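Lmo0131 protein (Listeria monocytogenes, PDB 4Q6J) is of unknown function but folds as an EAL-type TIM barrel and probably hydrolyses cyclic di-GMP. Local coordinates at residues A14-Q25 with E39-I50. Numbering follows the deposited sequence.
Sequences AIRRNSYLLYYQ and EGLVRLKTATTI. With EDO (1,2-ethanediol), chain L.
Tyr23 lays one face of its ring under the aliphatic part of Arg43: CG of Arg43 lies over the ring face, 3.6 Å from the centroid, a CH-pi contact offset toward the rim. The arginine chain bends about its CB-CG bond (chi2 -48°), which carries the guanidinium past the ring instead of stacking on it, the two planes 56° apart. Its NH1 then turns back on its own strand and donates to Val42 O at 2.9 Å, which helps to hold the group's rotation. At the far end of the tyrosine, CD1 of Ile50 comes within 3.2 Å of OH, and the same methyl touches CD1 of Leu21, so Leu21, Tyr23, Arg43 and Ile50 form a patch on one side of the sheet.

Beneath these side chains 20-25 and 39-45 run antiparallel, with paired bonds at Leu21/Arg43, Tyr23/Leu41 and Gln25/Glu39. Ser19 extends the ladder: its carbonyl accepts from Lys45 N, and OG, anti to its backbone N (chi1 -170°), reaches over to Lys45 O at 2.9 Å. Lys45 O also accepts a hydrogen bond from a water.

On the other side, Leu44 points its two methyls at the end of the helix, CD1 lying 3.9 Å from Ala14 CB and CD2 meeting Ile15 CG1, the two side chains crossing at about a right angle. CD1 also nears the Tyr20 ring obliquely. Asn18 closes that helix with a Schellman motif.

Gln25 NE2 donates to O2 of 1,2-ethanediol at 2.6 Å, probably a crystallisation additive; Gln232 bonds both Gln25 OE1 and Glu39 OE1. The hairpin joins the curled barrel sheet through 35-45, parallel to strand 89-95, and through 20-29, antiparallel to 230-231, while helices 53-62 and 66-83 pack against Tyr20.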
# COMPACT_ATOMS: atom_id res chain seq x y z
N ALA B 14 -13.19 -12.32 23.84
CA ALA B 14 -13.09 -13.63 23.20
C ALA B 14 -11.64 -13.91 22.76
O ALA B 14 -11.12 -14.98 22.92
CB ALA B 14 -14.04 -13.72 22.04
N ILE B 15 -11.00 -12.91 22.20
CA ILE B 15 -9.60 -13.01 21.84
C ILE B 15 -8.69 -13.31 23.06
O ILE B 15 -7.70 -14.04 22.96
CB ILE B 15 -9.17 -11.71 21.18
CG1 ILE B 15 -9.70 -11.65 19.77
CG2 ILE B 15 -7.71 -11.60 21.16
CD1 ILE B 15 -9.61 -10.30 19.22
N ARG B 16 -9.03 -12.75 24.21
CA ARG B 16 -8.29 -13.03 25.46
C ARG B 16 -8.53 -14.44 26.01
O ARG B 16 -7.62 -15.06 26.56
CB ARG B 16 -8.62 -11.99 26.53
CG ARG B 16 -8.06 -10.62 26.19
CD ARG B 16 -7.62 -9.86 27.42
NE ARG B 16 -7.19 -8.51 27.09
CZ ARG B 16 -8.03 -7.49 26.96
NH1 ARG B 16 -9.33 -7.68 27.12
NH2 ARG B 16 -7.58 -6.28 26.67
N ARG B 17 -9.76 -14.93 25.85
CA ARG B 17 -10.06 -16.33 26.15
C ARG B 17 -9.41 -17.30 25.15
O ARG B 17 -9.53 -18.51 25.32
CB ARG B 17 -11.57 -16.56 26.17
CG ARG B 17 -12.35 -15.69 27.14
CD ARG B 17 -13.84 -15.66 26.76
NE ARG B 17 -14.61 -14.55 27.34
CZ ARG B 17 -15.50 -13.82 26.67
NH1 ARG B 17 -15.74 -14.07 25.38
NH2 ARG B 17 -16.16 -12.83 27.27
N ASN B 18 -8.71 -16.79 24.14
CA ASN B 18 -8.20 -17.61 23.03
C ASN B 18 -9.30 -18.48 22.48
O ASN B 18 -9.14 -19.69 22.25
CB ASN B 18 -7.00 -18.46 23.44
CG ASN B 18 -5.68 -17.80 23.07
OD1 ASN B 18 -5.53 -17.25 21.98
ND2 ASN B 18 -4.71 -17.85 23.99
N SER B 19 -10.44 -17.85 22.30
CA SER B 19 -11.65 -18.52 21.94
C SER B 19 -11.80 -18.65 20.40
O SER B 19 -12.66 -18.00 19.81
CB SER B 19 -12.79 -17.73 22.59
OG SER B 19 -14.00 -18.41 22.51
N TYR B 20 -10.97 -19.48 19.75
CA TYR B 20 -11.01 -19.65 18.29
C TYR B 20 -11.64 -20.97 17.91
O TYR B 20 -11.65 -21.89 18.71
CB TYR B 20 -9.60 -19.59 17.70
CG TYR B 20 -8.83 -18.33 18.01
CD1 TYR B 20 -9.09 -17.15 17.33
CD2 TYR B 20 -7.82 -18.32 18.95
CE1 TYR B 20 -8.40 -15.99 17.61
CE2 TYR B 20 -7.12 -17.17 19.23
CZ TYR B 20 -7.40 -16.01 18.56
OH TYR B 20 -6.69 -14.87 18.84
N LEU B 21 -12.17 -21.06 16.69
CA LEU B 21 -12.60 -22.33 16.13
C LEU B 21 -11.92 -22.49 14.79
O LEU B 21 -11.76 -21.52 14.10
CB LEU B 21 -14.11 -22.36 15.88
CG LEU B 21 -15.08 -22.25 17.06
CD1 LEU B 21 -16.48 -22.14 16.55
CD2 LEU B 21 -14.93 -23.45 17.95
N LEU B 22 -11.54 -23.70 14.40
CA LEU B 22 -11.05 -23.86 13.05
C LEU B 22 -12.19 -24.49 12.23
O LEU B 22 -12.70 -25.55 12.58
CB LEU B 22 -9.80 -24.72 13.01
CG LEU B 22 -8.97 -24.61 11.74
CD1 LEU B 22 -8.43 -23.20 11.63
CD2 LEU B 22 -7.85 -25.63 11.66
N TYR B 23 -12.61 -23.80 11.17
CA TYR B 23 -13.59 -24.32 10.25
C TYR B 23 -12.84 -24.82 9.04
O TYR B 23 -11.66 -24.51 8.88
CB TYR B 23 -14.59 -23.23 9.86
CG TYR B 23 -15.70 -22.99 10.88
CD1 TYR B 23 -15.64 -23.53 12.16
CD2 TYR B 23 -16.82 -22.23 10.53
CE1 TYR B 23 -16.65 -23.32 13.07
CE2 TYR B 23 -17.84 -22.01 11.45
CZ TYR B 23 -17.75 -22.55 12.71
OH TYR B 23 -18.77 -22.33 13.62
N TYR B 24 -13.53 -25.59 8.20
CA TYR B 24 -12.91 -26.32 7.08
C TYR B 24 -13.75 -26.21 5.83
O TYR B 24 -14.96 -26.45 5.87
CB TYR B 24 -12.78 -27.81 7.43
CG TYR B 24 -11.96 -28.03 8.65
CD1 TYR B 24 -10.57 -27.96 8.59
CD2 TYR B 24 -12.55 -28.29 9.88
CE1 TYR B 24 -9.80 -28.14 9.71
CE2 TYR B 24 -11.78 -28.48 11.02
CZ TYR B 24 -10.40 -28.40 10.92
OH TYR B 24 -9.62 -28.58 12.03
N GLN B 25 -13.14 -25.87 4.70
CA GLN B 25 -13.89 -25.84 3.45
C GLN B 25 -13.34 -26.92 2.49
O GLN B 25 -12.15 -26.92 2.18
CB GLN B 25 -13.87 -24.45 2.81
CG GLN B 25 -14.85 -24.41 1.64
CD GLN B 25 -14.95 -23.06 0.91
OE1 GLN B 25 -13.97 -22.35 0.75
NE2 GLN B 25 -16.16 -22.73 0.45
N GLU B 39 -9.50 -26.62 3.28
CA GLU B 39 -8.87 -25.40 3.76
C GLU B 39 -9.31 -25.05 5.21
O GLU B 39 -10.51 -24.93 5.50
CB GLU B 39 -9.17 -24.20 2.88
CG GLU B 39 -8.56 -22.97 3.54
CD GLU B 39 -8.85 -21.69 2.84
OE1 GLU B 39 -9.55 -21.73 1.81
OE2 GLU B 39 -8.37 -20.65 3.32
N GLY B 40 -8.34 -24.87 6.10
CA GLY B 40 -8.65 -24.51 7.46
C GLY B 40 -8.88 -23.01 7.49
O GLY B 40 -8.09 -22.25 6.96
N LEU B 41 -9.97 -22.60 8.12
CA LEU B 41 -10.32 -21.20 8.15
C LEU B 41 -10.65 -20.83 9.57
O LEU B 41 -11.65 -21.31 10.07
CB LEU B 41 -11.53 -20.99 7.26
CG LEU B 41 -11.20 -21.07 5.78
CD1 LEU B 41 -12.45 -21.26 4.91
CD2 LEU B 41 -10.44 -19.80 5.40
N VAL B 42 -9.83 -20.01 10.21
CA VAL B 42 -10.05 -19.65 11.61
C VAL B 42 -11.34 -18.83 11.81
O VAL B 42 -11.72 -18.04 10.95
CB VAL B 42 -8.85 -18.91 12.25
CG1 VAL B 42 -8.90 -17.42 11.93
CG2 VAL B 42 -8.79 -19.15 13.74
N ARG B 43 -12.01 -19.07 12.93
CA ARG B 43 -13.18 -18.32 13.34
C ARG B 43 -12.97 -17.91 14.77
O ARG B 43 -12.21 -18.55 15.50
CB ARG B 43 -14.44 -19.20 13.28
CG ARG B 43 -14.79 -19.74 11.92
CD ARG B 43 -14.74 -18.62 10.96
NE ARG B 43 -15.25 -18.90 9.63
CZ ARG B 43 -14.58 -18.61 8.53
NH1 ARG B 43 -13.38 -18.08 8.63
NH2 ARG B 43 -15.11 -18.85 7.33
N LEU B 44 -13.64 -16.84 15.18
CA LEU B 44 -13.61 -16.44 16.57
C LEU B 44 -15.01 -16.65 17.11
O LEU B 44 -15.97 -16.12 16.57
CB LEU B 44 -13.22 -14.97 16.74
CG LEU B 44 -13.18 -14.42 18.17
CD1 LEU B 44 -12.00 -14.97 18.94
CD2 LEU B 44 -13.19 -12.92 18.16
N LYS B 45 -15.13 -17.45 18.15
CA LYS B 45 -16.42 -17.68 18.76
C LYS B 45 -16.53 -16.70 19.91
O LYS B 45 -15.73 -16.76 20.83
CB LYS B 45 -16.55 -19.12 19.28
CG LYS B 45 -18.01 -19.51 19.46
CD LYS B 45 -18.19 -20.63 20.45
CE LYS B 45 -19.52 -21.39 20.24
NZ LYS B 45 -20.75 -20.61 20.53
N THR B 46 -17.51 -15.79 19.84
CA THR B 46 -17.77 -14.85 20.94
C THR B 46 -18.99 -15.29 21.74
O THR B 46 -19.45 -16.42 21.61
CB THR B 46 -18.03 -13.44 20.44
OG1 THR B 46 -19.37 -13.38 19.93
CG2 THR B 46 -17.01 -13.05 19.35
N ALA B 47 -19.51 -14.38 22.56
CA ALA B 47 -20.63 -14.72 23.42
C ALA B 47 -21.87 -14.96 22.59
O ALA B 47 -22.63 -15.88 22.84
CB ALA B 47 -20.87 -13.61 24.43
N THR B 48 -22.07 -14.12 21.58
CA THR B 48 -23.35 -14.08 20.89
C THR B 48 -23.28 -14.57 19.44
O THR B 48 -24.30 -14.67 18.77
CB THR B 48 -23.96 -12.66 20.96
OG1 THR B 48 -23.11 -11.73 20.28
CG2 THR B 48 -24.12 -12.23 22.41
N THR B 49 -22.08 -14.88 18.96
CA THR B 49 -21.93 -15.23 17.56
C THR B 49 -20.57 -15.87 17.27
O THR B 49 -19.81 -16.15 18.20
CB THR B 49 -22.15 -13.98 16.66
OG1 THR B 49 -22.40 -14.37 15.31
CG2 THR B 49 -20.96 -13.03 16.73
N ILE B 50 -20.31 -16.13 15.99
CA ILE B 50 -19.04 -16.65 15.49
C ILE B 50 -18.58 -15.78 14.34
O ILE B 50 -19.29 -15.62 13.35
CB ILE B 50 -19.13 -18.15 15.06
CG1 ILE B 50 -19.74 -18.98 16.18
CG2 ILE B 50 -17.75 -18.73 14.76
CD1 ILE B 50 -19.61 -20.42 16.04
C1 EDO L . -17.94 -18.93 -2.19
O1 EDO L . -18.09 -19.84 -3.28
C2 EDO L . -16.76 -19.29 -1.32
O2 EDO L . -16.97 -20.55 -0.68
O HOH W 1 -16.58 -16.92 23.91